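SVS_variant_AS1 (Streptomyces sp. CWA1, PDB 6TJA) probably cyclises geranylgeranyl diphosphate to the diterpene spiroviolene with release of diphosphate, as an engineered ancestral form of a bacterial terpene cyclase. Local coordinates at residues S292-L295 against Q296-H300; A212-A215 against L216-M219; R271-L274 against R275-E278. One frame throughout, in Å; residues are numbered along the deposited sequence.

Interaction 1 (S292-L295 against Q296-H300); sequences STYL and QGLRH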
ATOM      1  N   SER A 292      12.905  20.374   4.264  1.00 26.40           N
ATOM      2  CA  SER A 292      12.871  21.610   3.450  1.00 29.86           C
ATOM      3  C   SER A 292      13.034  21.255   1.975  1.00 27.28           C
ATOM      4  O   SER A 292      12.249  21.737   1.189  1.00 29.62           O
ATOM      5  CB  SER A 292      13.911  22.614   3.891  1.00 31.39           C
ATOM      6  OG  SER A 292      13.642  23.010   5.222  1.00 32.53           O
ATOM      7  N   THR A 293      14.023  20.429   1.647  1.00 28.98           N
ATOM      8  CA  THR A 293      14.310  19.973   0.269  1.00 28.72           C
ATOM      9  C   THR A 293      13.072  19.263  -0.305  1.00 27.09           C
ATOM     10  O   THR A 293      12.663  19.584  -1.439  1.00 26.76           O
ATOM     11  CB  THR A 293      15.557  19.093   0.302  1.00 30.25           C
ATOM     12  OG1 THR A 293      16.625  19.922   0.759  1.00 32.34           O
ATOM     13  CG2 THR A 293      15.870  18.506  -1.047  1.00 32.03           C
ATOM     14  N   TYR A 294      12.545  18.281   0.425  1.00 25.71           N
ATOM     15  CA  TYR A 294      11.298  17.540   0.094  1.00 27.12           C
ATOM     16  C   TYR A 294      10.189  18.563  -0.217  1.00 25.66           C
ATOM     17  O   TYR A 294       9.642  18.503  -1.321  1.00 21.85           O
ATOM     18  CB  TYR A 294      10.903  16.586   1.230  1.00 27.52           C
ATOM     19  CG  TYR A 294       9.609  15.860   0.972  1.00 26.82           C
ATOM     20  CD1 TYR A 294       9.510  14.930  -0.045  1.00 29.17           C
ATOM     21  CD2 TYR A 294       8.474  16.140   1.703  1.00 26.73           C
ATOM     22  CE1 TYR A 294       8.315  14.287  -0.319  1.00 29.44           C
ATOM     23  CE2 TYR A 294       7.284  15.477   1.477  1.00 25.19           C
ATOM     24  CZ  TYR A 294       7.195  14.564   0.447  1.00 27.97           C
ATOM     25  OH  TYR A 294       6.015  13.927   0.199  1.00 27.47           O
ATOM     26  N   LEU A 295       9.915  19.478   0.710  1.00 26.26           N
ATOM     27  CA  LEU A 295       8.893  20.502   0.516  1.00 28.22           C
ATOM     28  C   LEU A 295       9.098  21.260  -0.794  1.00 28.49           C
ATOM     29  O   LEU A 295       8.152  21.453  -1.558  1.00 28.58           O
ATOM     30  CB  LEU A 295       8.886  21.480   1.691  1.00 29.03           C
ATOM     31  CG  LEU A 295       8.456  20.914   3.046  1.00 30.32           C
ATOM     32  CD1 LEU A 295       8.203  22.037   4.040  1.00 32.16           C
ATOM     33  CD2 LEU A 295       7.222  20.037   2.896  1.00 32.35           C
ATOM     34  N   GLN A 296      10.331  21.698  -1.039  1.00 29.58           N
ATOM     35  CA  GLN A 296      10.664  22.422  -2.263  1.00 32.98           C
ATOM     36  C   GLN A 296      10.259  21.567  -3.454  1.00 28.90           C
ATOM     37  O   GLN A 296       9.712  22.058  -4.441  1.00 24.81           O
ATOM     38  CB  GLN A 296      12.160  22.726  -2.317  1.00 37.25           C
ATOM     39  CG  GLN A 296      12.499  24.206  -2.269  1.00 47.26           C
ATOM     40  CD  GLN A 296      13.967  24.458  -1.981  1.00 55.96           C
ATOM     41  OE1 GLN A 296      14.394  24.454  -0.827  1.00 52.61           O
ATOM     42  NE2 GLN A 296      14.746  24.677  -3.034  1.00 49.83           N
ATOM     43  N   GLY A 297      10.540  20.274  -3.340  1.00 26.70           N
ATOM     44  CA  GLY A 297      10.188  19.284  -4.372  1.00 26.73           C
ATOM     45  C   GLY A 297       8.690  19.253  -4.653  1.00 25.00           C
ATOM     46  O   GLY A 297       8.291  19.258  -5.835  1.00 22.32           O
ATOM     47  N   LEU A 298       7.868  19.211  -3.611  1.00 24.27           N
ATOM     48  CA  LEU A 298       6.391  19.262  -3.801  1.00 24.33           C
ATOM     49  C   LEU A 298       6.055  20.509  -4.635  1.00 24.44           C
ATOM     50  O   LEU A 298       5.286  20.395  -5.605  1.00 23.08           O
ATOM     51  CB  LEU A 298       5.683  19.306  -2.450  1.00 23.94           C
ATOM     52  CG  LEU A 298       5.873  18.117  -1.509  1.00 24.93           C
ATOM     53  CD1 LEU A 298       5.134  18.390  -0.207  1.00 24.54           C
ATOM     54  CD2 LEU A 298       5.385  16.799  -2.129  1.00 26.24           C
ATOM     55  N   ARG A 299       6.625  21.662  -4.278  1.00 23.15           N
ATOM     56  CA  ARG A 299       6.333  22.938  -4.967  1.00 24.81           C
ATOM     57  C   ARG A 299       6.792  22.816  -6.423  1.00 26.80           C
ATOM     58  O   ARG A 299       5.965  23.095  -7.318  1.00 25.94           O
ATOM     59  CB  ARG A 299       6.981  24.104  -4.218  1.00 26.68           C
ATOM     60  CG  ARG A 299       6.411  24.339  -2.828  1.00 27.08           C
ATOM     61  CD  ARG A 299       7.203  25.375  -2.049  1.00 27.50           C
ATOM     62  NE  ARG A 299       7.014  26.679  -2.652  1.00 28.24           N
ATOM     63  CZ  ARG A 299       6.117  27.599  -2.280  1.00 27.92           C
ATOM     64  NH1 ARG A 299       5.282  27.368  -1.287  1.00 27.86           N
ATOM     65  NH2 ARG A 299       6.040  28.739  -2.943  1.00 26.62           N
ATOM     66  N   HIS A 300       8.044  22.382  -6.645  1.00 26.66           N
ATOM     67  CA  HIS A 300       8.650  22.205  -7.993  1.00 27.38           C
ATOM     68  C   HIS A 300       7.800  21.232  -8.807  1.00 27.27           C
ATOM     69  O   HIS A 300       7.643  21.464 -10.008  1.00 27.22           O
ATOM     70  CB  HIS A 300      10.104  21.684  -7.892  1.00 28.48           C
ATOM     71  CG  HIS A 300      11.114  22.744  -7.642  1.00 27.09           C
ATOM     72  ND1 HIS A 300      11.090  23.945  -8.322  1.00 31.79           N
ATOM     73  CD2 HIS A 300      12.206  22.779  -6.848  1.00 27.39           C
ATOM     74  CE1 HIS A 300      12.131  24.681  -7.972  1.00 29.33           C
ATOM     75  NE2 HIS A 300      12.812  24.000  -7.047  1.00 27.43           N
TER
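Ser292-Leu295 and Gln296-His300 are consecutive turns of one alpha-helix, joined by i to i+4 backbone bonds such as Gln296 N to Ser292 O (2.9 Å) and Arg299 N to Leu295 O (3.1 Å). Above this backbone Leu298 meets Tyr294 and Leu295 together. The phenol, its hydroxyl paired with Thr217, has CG anti to its amide nitrogen (chi1 177°), which swings the ring beside the next turn; there Leu298 CG sits 4.2 Å above the Tyr294 ring plane, displaced toward the rim. Both methyls share the work: Leu298 CD2 lies 3.9 Å from Tyr294 CZ, while Leu298 CD1 is 4.1 Å from Leu295 CD2. Replacing Leu298 with alanine would probably open a gap over that ring face and leave Leu295 CD2 without its neighbour. Along another side, Arg299 CG runs past Leu295 O at 3.6 Å, and its bent chain carries the guanidinium to a salt bridge with Glu18. Tyr294, Leu295 and Leu298 all face helix 211-231, through Val213, Leu216 and Ala220, whereas Arg299 rests on Phe276 and Leu277 of helix 258-283.

Interaction 2 (A212-A215 against L216-M219); sequences AVRA and LTEM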
ATOM      1  N   ALA A 212       0.919  16.984   9.059  1.00 21.87           N
ATOM      2  CA  ALA A 212       1.022  18.241   8.290  1.00 22.96           C
ATOM      3  C   ALA A 212       1.710  17.990   6.953  1.00 23.24           C
ATOM      4  O   ALA A 212       1.255  18.506   5.962  1.00 26.20           O
ATOM      5  CB  ALA A 212       1.742  19.275   9.095  1.00 21.67           C
ATOM      6  N   VAL A 213       2.767  17.188   6.958  1.00 25.67           N
ATOM      7  CA  VAL A 213       3.593  16.859   5.770  1.00 25.07           C
ATOM      8  C   VAL A 213       2.833  15.858   4.893  1.00 25.63           C
ATOM      9  O   VAL A 213       2.900  15.961   3.657  1.00 23.45           O
ATOM     10  CB  VAL A 213       4.953  16.297   6.206  1.00 24.62           C
ATOM     11  CG1 VAL A 213       5.750  15.786   5.016  1.00 23.89           C
ATOM     12  CG2 VAL A 213       5.735  17.342   6.967  1.00 26.44           C
ATOM     13  N   ARG A 214       2.168  14.889   5.511  1.00 24.54           N
ATOM     14  CA  ARG A 214       1.263  13.979   4.789  1.00 22.93           C
ATOM     15  C   ARG A 214       0.215  14.816   4.039  1.00 23.20           C
ATOM     16  O   ARG A 214      -0.057  14.546   2.838  1.00 24.74           O
ATOM     17  CB  ARG A 214       0.685  13.013   5.825  1.00 25.09           C
ATOM     18  CG  ARG A 214      -0.029  11.826   5.216  1.00 29.13           C
ATOM     19  CD  ARG A 214       0.961  10.948   4.464  1.00 30.66           C
ATOM     20  NE  ARG A 214       0.194  10.482   3.373  1.00 34.45           N
ATOM     21  CZ  ARG A 214       0.585  10.401   2.130  1.00 35.01           C
ATOM     22  NH1 ARG A 214       1.821  10.712   1.788  1.00 31.08           N
ATOM     23  NH2 ARG A 214      -0.289   9.940   1.253  1.00 35.64           N
ATOM     24  N   ALA A 215      -0.404  15.789   4.697  1.00 22.52           N
ATOM     25  CA  ALA A 215      -1.457  16.627   4.069  1.00 23.41           C
ATOM     26  C   ALA A 215      -0.855  17.484   2.950  1.00 23.87           C
ATOM     27  O   ALA A 215      -1.498  17.633   1.898  1.00 25.42           O
ATOM     28  CB  ALA A 215      -2.161  17.468   5.080  1.00 22.28           C
ATOM     29  N   LEU A 216       0.345  18.013   3.129  1.00 23.20           N
ATOM     30  CA  LEU A 216       0.992  18.838   2.062  1.00 24.21           C
ATOM     31  C   LEU A 216       1.248  17.925   0.872  1.00 22.80           C
ATOM     32  O   LEU A 216       1.084  18.370  -0.244  1.00 23.53           O
ATOM     33  CB  LEU A 216       2.316  19.437   2.574  1.00 24.23           C
ATOM     34  CG  LEU A 216       2.168  20.647   3.488  1.00 23.58           C
ATOM     35  CD1 LEU A 216       3.507  21.008   4.138  1.00 25.81           C
ATOM     36  CD2 LEU A 216       1.621  21.852   2.725  1.00 23.08           C
ATOM     37  N   THR A 217       1.606  16.668   1.123  1.00 22.22           N
ATOM     38  CA  THR A 217       1.924  15.700   0.055  1.00 22.47           C
ATOM     39  C   THR A 217       0.624  15.378  -0.709  1.00 24.43           C
ATOM     40  O   THR A 217       0.606  15.438  -1.975  1.00 24.26           O
ATOM     41  CB  THR A 217       2.629  14.463   0.622  1.00 23.97           C
ATOM     42  OG1 THR A 217       3.856  14.827   1.270  1.00 23.30           O
ATOM     43  CG2 THR A 217       2.928  13.467  -0.476  1.00 24.00           C
ATOM     44  N   GLU A 218      -0.440  15.053   0.025  1.00 24.26           N
ATOM     45  CA  GLU A 218      -1.754  14.764  -0.588  1.00 22.73           C
ATOM     46  C   GLU A 218      -2.198  15.981  -1.412  1.00 22.40           C
ATOM     47  O   GLU A 218      -2.649  15.788  -2.540  1.00 20.31           O
ATOM     48  CB  GLU A 218      -2.721  14.329   0.499  1.00 23.82           C
ATOM     49  CG  GLU A 218      -2.491  12.905   0.972  1.00 22.40           C
ATOM     50  CD  GLU A 218      -3.721  12.269   1.588  1.00 24.27           C
ATOM     51  OE1 GLU A 218      -4.691  13.021   1.847  1.00 26.18           O
ATOM     52  OE2 GLU A 218      -3.720  11.026   1.816  1.00 23.30           O
ATOM     53  N   MET A 219      -1.993  17.196  -0.909  1.00 22.70           N
ATOM     54  CA  MET A 219      -2.488  18.406  -1.592  1.00 24.35           C
ATOM     55  C   MET A 219      -1.699  18.574  -2.877  1.00 24.56           C
ATOM     56  O   MET A 219      -2.320  18.872  -3.942  1.00 24.92           O
ATOM     57  CB  MET A 219      -2.385  19.637  -0.690  1.00 24.11           C
ATOM     58  CG  MET A 219      -3.525  19.617   0.314  1.00 24.89           C
ATOM     59  SD  MET A 219      -3.861  21.103   1.217  1.00 24.95           S
ATOM     60  CE  MET A 219      -2.676  20.906   2.551  1.00 24.09           C
TER
HETATM   61  O   HOH W   1      -2.894   9.563   4.014  1.00 29.23           O
HETATM   62  O   HOH W   2      -3.117   9.243  -0.105  1.00 31.10           O
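The guanidinium of Arg214 carries Glu218 CG over one of its faces, 3.7 Å from Arg214 NH2, and has two waters at its edge, in plane. Thr217 CG2 approaches obliquely, 3.7 Å from Arg214 NH1. The carboxylate of Glu218 stands almost perpendicular to the guanidinium (84°), so the charged groups meet without flat pairing: the salt bridge from Arg214 NH2 to Glu218 OE2 is long, 3.6 Å. Water makes up the difference. One molecule accepts from Arg214 NE and donates to Glu218 OE2 (2.8 Å); the other donates to the same oxygen and receives only a weak bond from Arg214 NH2. Both charges have further mates, Arg214 in Glu189 and Glu218 in Arg112 of the second subunit. One residue earlier in each segment, Val213 O is gripped twice, by Thr217 N (2.9 Å) and by Thr217 OG1 (2.8 Å), from opposite faces of the carbonyl plane; the Thr217 hydroxyl is also hydrogen-bonded to Tyr294 OH. Met219, turned back at chi3 (-85°), lays CE 3.5 Å from Ala215 O. This is an i to i+4 arginine-glutamate pair on a helix of the all-alpha class I terpene synthase fold, placed where the two subunits meet.

Interaction 3 (R271-L274 against R275-E278); sequences RILL and RFLE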
ATOM      1  N   ARG A 271      -8.791  26.301  -4.593  1.00 29.85           N
ATOM      2  CA  ARG A 271      -9.002  26.277  -3.131  1.00 30.90           C
ATOM      3  C   ARG A 271      -7.955  25.334  -2.510  1.00 28.79           C
ATOM      4  O   ARG A 271      -7.354  25.704  -1.493  1.00 27.34           O
ATOM      5  CB  ARG A 271     -10.459  25.911  -2.835  1.00 35.75           C
ATOM      6  CG  ARG A 271     -10.706  25.706  -1.351  1.00 44.13           C
ATOM      7  CD  ARG A 271     -12.088  25.229  -0.967  1.00 43.66           C
ATOM      8  NE  ARG A 271     -13.182  26.002  -1.537  1.00 44.30           N
ATOM      9  CZ  ARG A 271     -14.345  26.219  -0.924  1.00 33.75           C
ATOM     10  NH1 ARG A 271     -14.526  25.831   0.313  1.00 29.83           N
ATOM     11  NH2 ARG A 271     -15.306  26.875  -1.534  1.00 35.62           N
ATOM     12  N   ILE A 272      -7.713  24.163  -3.108  1.00 27.25           N
ATOM     13  CA  ILE A 272      -6.765  23.152  -2.560  1.00 25.78           C
ATOM     14  C   ILE A 272      -5.337  23.714  -2.653  1.00 26.55           C
ATOM     15  O   ILE A 272      -4.588  23.562  -1.677  1.00 25.21           O
ATOM     16  CB  ILE A 272      -6.905  21.793  -3.263  1.00 25.33           C
ATOM     17  CG1 ILE A 272      -8.288  21.187  -3.053  1.00 25.54           C
ATOM     18  CG2 ILE A 272      -5.828  20.835  -2.795  1.00 24.77           C
ATOM     19  CD1 ILE A 272      -8.583  20.007  -3.965  1.00 25.82           C
ATOM     20  N   LEU A 273      -4.971  24.382  -3.747  1.00 28.65           N
ATOM     21  CA  LEU A 273      -3.607  24.966  -3.860  1.00 28.66           C
ATOM     22  C   LEU A 273      -3.414  26.067  -2.808  1.00 29.21           C
ATOM     23  O   LEU A 273      -2.363  26.094  -2.204  1.00 26.04           O
ATOM     24  CB  LEU A 273      -3.359  25.498  -5.267  1.00 29.53           C
ATOM     25  CG  LEU A 273      -1.947  26.024  -5.487  1.00 27.24           C
ATOM     26  CD1 LEU A 273      -0.906  25.001  -5.046  1.00 28.94           C
ATOM     27  CD2 LEU A 273      -1.766  26.375  -6.940  1.00 29.26           C
ATOM     28  N   LEU A 274      -4.415  26.899  -2.549  1.00 32.39           N
ATOM     29  CA  LEU A 274      -4.354  27.937  -1.479  1.00 34.98           C
ATOM     30  C   LEU A 274      -4.145  27.301  -0.095  1.00 31.35           C
ATOM     31  O   LEU A 274      -3.339  27.825   0.692  1.00 29.80           O
ATOM     32  CB  LEU A 274      -5.643  28.760  -1.492  1.00 40.73           C
ATOM     33  CG  LEU A 274      -5.474  30.229  -1.879  1.00 51.51           C
ATOM     34  CD1 LEU A 274      -4.618  30.407  -3.127  1.00 51.07           C
ATOM     35  CD2 LEU A 274      -6.836  30.858  -2.088  1.00 58.25           C
ATOM     36  N   ARG A 275      -4.860  26.228   0.223  1.00 25.80           N
ATOM     37  CA  ARG A 275      -4.625  25.563   1.511  1.00 27.38           C
ATOM     38  C   ARG A 275      -3.197  24.990   1.509  1.00 24.99           C
ATOM     39  O   ARG A 275      -2.520  25.147   2.507  1.00 24.27           O
ATOM     40  CB  ARG A 275      -5.706  24.530   1.802  1.00 26.67           C
ATOM     41  CG  ARG A 275      -5.445  23.772   3.090  1.00 26.67           C
ATOM     42  CD  ARG A 275      -5.263  24.656   4.304  1.00 25.82           C
ATOM     43  NE  ARG A 275      -4.988  23.825   5.463  1.00 26.96           N
ATOM     44  CZ  ARG A 275      -4.385  24.238   6.568  1.00 27.59           C
ATOM     45  NH1 ARG A 275      -3.992  25.487   6.702  1.00 31.75           N
ATOM     46  NH2 ARG A 275      -4.153  23.391   7.538  1.00 28.84           N
ATOM     47  N   PHE A 276      -2.731  24.445   0.412  1.00 24.99           N
ATOM     48  CA  PHE A 276      -1.380  23.939   0.361  1.00 25.98           C
ATOM     49  C   PHE A 276      -0.355  25.054   0.643  1.00 25.78           C
ATOM     50  O   PHE A 276       0.531  24.863   1.381  1.00 25.28           O
ATOM     51  CB  PHE A 276      -1.097  23.226  -0.957  1.00 25.95           C
ATOM     52  CG  PHE A 276       0.357  22.997  -1.221  1.00 24.49           C
ATOM     53  CD1 PHE A 276       1.136  23.994  -1.698  1.00 23.39           C
ATOM     54  CD2 PHE A 276       0.928  21.772  -1.001  1.00 22.60           C
ATOM     55  CE1 PHE A 276       2.454  23.810  -1.897  1.00 21.66           C
ATOM     56  CE2 PHE A 276       2.244  21.571  -1.224  1.00 22.54           C
ATOM     57  CZ  PHE A 276       3.010  22.601  -1.671  1.00 22.23           C
ATOM     58  N   LEU A 277      -0.528  26.216   0.052  1.00 26.10           N
ATOM     59  CA  LEU A 277       0.370  27.317   0.261  1.00 29.95           C
ATOM     60  C   LEU A 277       0.334  27.800   1.700  1.00 30.40           C
ATOM     61  O   LEU A 277       1.347  28.100   2.270  1.00 26.48           O
ATOM     62  CB  LEU A 277       0.082  28.456  -0.701  1.00 29.36           C
ATOM     63  CG  LEU A 277       0.234  28.142  -2.168  1.00 30.76           C
ATOM     64  CD1 LEU A 277      -0.455  29.163  -3.001  1.00 30.33           C
ATOM     65  CD2 LEU A 277       1.656  27.940  -2.586  1.00 30.06           C
ATOM     66  N   GLU A 278      -0.861  27.866   2.249  1.00 28.73           N
ATOM     67  CA  GLU A 278      -1.042  28.276   3.612  1.00 30.99           C
ATOM     68  C   GLU A 278      -0.370  27.294   4.566  1.00 28.13           C
ATOM     69  O   GLU A 278       0.425  27.697   5.351  1.00 28.47           O
ATOM     70  CB  GLU A 278      -2.512  28.539   3.926  1.00 35.77           C
ATOM     71  CG  GLU A 278      -2.816  28.712   5.386  1.00 42.21           C
ATOM     72  CD  GLU A 278      -4.294  28.861   5.705  1.00 49.13           C
ATOM     73  OE1 GLU A 278      -5.085  27.945   5.508  1.00 49.35           O
ATOM     74  OE2 GLU A 278      -4.679  29.912   6.188  1.00 55.87           O
TER
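Leu273 and Phe276 both hold CG anti to the amide nitrogen (chi1 -176° and 165°), which leans the leucine forward along the helix and brings Leu273 CD1 to 4.0 Å from Phe276 CD1. The methyl comes at the ring obliquely. Leu277 takes the other course, with CG beside its own nitrogen, and folds back over the preceding turn: Leu277 CG is 3.3 Å from Leu273 O, and Leu277 CD1 is 4.3 Å from Leu273 CG. That methyl also lies 4.3 Å from Leu274 CD1, making a loose apolar patch of three leucines. Beneath it the backbone is regular, with Leu277 N bonded to Leu273 O and Glu278 N to Leu274 O, both at 2.9 Å.

Within 275-278, one turn apart, Arg275 NH1 bonds to Glu278 OE1 at 2.9 Å, a salt bridge reached by a bend at chi2 of the arginine and meeting the oxygen from above the carboxylate plane (47° out of it). Arg275 NH2 pairs with Asp356 and Arg275 NE with the carbonyl of Trp353, so two acids are likely to balance the charge of this buried arginine, and its rotation is fixed. Arg271, one turn earlier, binds Asp338 and the Ser342 carbonyl. In this helix of the terpene synthase bundle, Ile272 and Phe276 face helix 211-231, Phe276 and Leu277 also meet helix 289-309, Leu274 and Leu277 reach the loop residues Tyr14 and Leu17, and the arginines tie down the C-terminal part of the chain.

The three contacts form a triangle, with interaction 2 about 11 Å, centre to centre, from each of the others, which lie about 15 Å apart. Between interactions 2 and 1, Tyr294 OH is 2.6 Å from Thr217 OG1, a probable hydrogen bond, and Leu295 CD2 is 4.0 Å from Leu216 CD1. Between interactions 2 and 3, Met219 SD lies 3.6 Å from Arg275 CG and Leu216 CD2 3.5 Å from Phe276 O. Interactions 1 and 3 meet directly where Leu298 CB lies 4.3 Å from Phe276 CE2. Bound PEG, probably from crystallisation, comes within about 3 Å of Gly297 in interaction 1 and about 4 Å of the Glu218 side chain in interaction 2.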